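Local coordinates for protein putative fluoride ion transporter CrcB (Bordetella pertussis, PDB 5NKQ) that forms a fluoride-specific, double-barrelled channel in the cell membrane, letting fluoride leave the cell, which limits fluoride toxicity, while excluding chloride, at residues D91-R95 / G96-T100. Numbering follows the deposited sequence.
Sequences DMLCR and GVYAT. Unlike the reference sequence in segment 91-95: Cys94 (reference Glu).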
loop_
_atom_site.group_PDB
_atom_site.type_symbol
_atom_site.label_atom_id
_atom_site.label_comp_id
_atom_site.label_asym_id
_atom_site.label_seq_id
_atom_site.Cartn_x
_atom_site.Cartn_y
_atom_site.Cartn_z
ATOM N N ASP A 91 2.061 -13.779 -6.547
ATOM C CA ASP A 91 1.357 -14.996 -6.944
ATOM C C ASP A 91 1.115 -15.039 -8.447
ATOM O O ASP A 91 1.074 -16.125 -9.035
ATOM C CB ASP A 91 0.032 -15.118 -6.192
ATOM C CG ASP A 91 -0.616 -16.480 -6.380
ATOM O OD1 ASP A 91 -0.143 -17.453 -5.755
ATOM O OD2 ASP A 91 -1.589 -16.582 -7.158
ATOM N N MET A 92 0.948 -13.878 -9.084
ATOM C CA MET A 92 0.846 -13.853 -10.538
ATOM C C MET A 92 2.172 -14.219 -11.193
ATOM O O MET A 92 2.184 -14.858 -12.251
ATOM C CB MET A 92 0.386 -12.474 -11.014
ATOM C CG MET A 92 -0.998 -12.068 -10.532
ATOM S SD MET A 92 -1.455 -10.411 -11.080
ATOM C CE MET A 92 -3.066 -10.229 -10.321
ATOM N N LEU A 93 3.292 -13.835 -10.576
ATOM C CA LEU A 93 4.597 -14.110 -11.169
ATOM C C LEU A 93 4.924 -15.598 -11.132
ATOM O O LEU A 93 5.452 -16.145 -12.107
ATOM C CB LEU A 93 5.679 -13.302 -10.453
ATOM C CG LEU A 93 5.621 -11.786 -10.647
ATOM C CD1 LEU A 93 6.660 -11.094 -9.782
ATOM C CD2 LEU A 93 5.819 -11.430 -12.113
ATOM N N CYS A 94 4.624 -16.270 -10.018
ATOM C CA CYS A 94 4.897 -17.699 -9.929
ATOM C C CYS A 94 3.958 -18.520 -10.804
ATOM O O CYS A 94 4.275 -19.671 -11.120
ATOM C CB CYS A 94 4.811 -18.168 -8.476
ATOM S SG CYS A 94 3.178 -18.020 -7.728
ATOM N N ARG A 95 2.814 -17.958 -11.198
ATOM C CA ARG A 95 1.936 -18.622 -12.154
ATOM C C ARG A 95 2.437 -18.503 -13.587
ATOM O O ARG A 95 2.030 -19.300 -14.439
ATOM C CB ARG A 95 0.521 -18.046 -12.068
ATOM C CG ARG A 95 -0.282 -18.516 -10.871
ATOM C CD ARG A 95 -1.522 -17.658 -10.698
ATOM N NE ARG A 95 -2.311 -17.580 -11.922
ATOM C CZ ARG A 95 -3.132 -16.578 -12.218
ATOM N NH1 ARG A 95 -3.263 -15.558 -11.379
ATOM N NH2 ARG A 95 -3.815 -16.586 -13.355
ATOM N N GLY A 96 3.299 -17.529 -13.871
ATOM C CA GLY A 96 3.822 -17.324 -15.204
ATOM C C GLY A 96 3.106 -16.276 -16.027
ATOM O O GLY A 96 3.508 -16.036 -17.172
ATOM N N VAL A 97 2.060 -15.649 -15.491
ATOM C CA VAL A 97 1.338 -14.608 -16.215
ATOM C C VAL A 97 2.037 -13.272 -15.995
ATOM O O VAL A 97 1.529 -12.396 -15.286
ATOM C CB VAL A 97 -0.142 -14.554 -15.791
ATOM C CG1 VAL A 97 -0.929 -15.650 -16.492
ATOM C CG2 VAL A 97 -0.280 -14.697 -14.280
ATOM N N TYR A 98 3.211 -13.108 -16.611
ATOM C CA TYR A 98 4.003 -11.900 -16.397
ATOM C C TYR A 98 3.299 -10.665 -16.945
ATOM O O TYR A 98 3.405 -9.578 -16.366
ATOM C CB TYR A 98 5.383 -12.060 -17.036
ATOM C CG TYR A 98 6.134 -13.286 -16.569
ATOM C CD1 TYR A 98 6.798 -13.294 -15.350
ATOM C CD2 TYR A 98 6.183 -14.433 -17.351
ATOM C CE1 TYR A 98 7.486 -14.413 -14.918
ATOM C CE2 TYR A 98 6.869 -15.556 -16.928
ATOM C CZ TYR A 98 7.518 -15.541 -15.712
ATOM O OH TYR A 98 8.203 -16.657 -15.288
ATOM N N ALA A 99 2.580 -10.809 -18.062
ATOM C CA ALA A 99 1.853 -9.673 -18.617
ATOM C C ALA A 99 0.704 -9.248 -17.714
ATOM O O ALA A 99 0.383 -8.056 -17.641
ATOM C CB ALA A 99 1.334 -10.011 -20.015
ATOM N N THR A 100 0.078 -10.200 -17.021
ATOM C CA THR A 100 -0.987 -9.856 -16.085
ATOM C C THR A 100 -0.425 -9.191 -14.834
ATOM O O THR A 100 -1.016 -8.238 -14.310
ATOM C CB THR A 100 -1.787 -11.107 -15.718
ATOM O OG1 THR A 100 -2.361 -11.672 -16.903
ATOM C CG2 THR A 100 -2.898 -10.769 -14.736
#
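Met92, Leu93 and Arg95 meet Gly96, Val97 and Tyr98 in a local contact round the short turn of a helical hairpin between transmembrane helices 83-95 and 98-126, where a Schellman motif at Gly96 closes helix 83-95 and shows how a glycine can end one helix just before the next begins. Gly96 takes a positive phi of 97°, and its N bonds Leu93 O at 3.1 Å. Met92 O receives two weaker bonds, from Gly96 N and Val97 N, so the carbonyls of Met92 and Leu93, in the last turn, take the N-H groups of Gly96 and Val97. Val97 sits at the N-cap, just before helix 98-126. Its CG2, set between backbone N and carbonyl carbon, points back at the finished turn, 3.2 Å from Met92 O, and also lies over one face of the Arg95 guanidinium. Arg95 NH2 itself makes a salt bridge outside this turn, to an acidic side chain on the chain of another protein. Beyond the turn, the extended chain of Met92 carries SD to Thr100 CG2 at 3.9 Å, the two side chains crossing nearly at right angles; Met92 also touches Tyr104, a fluoride-binding residue. Elsewhere on the hairpin, Leu93 CD2 approaches the Tyr98 ring obliquely, 3.9 Å from Tyr98 CD1.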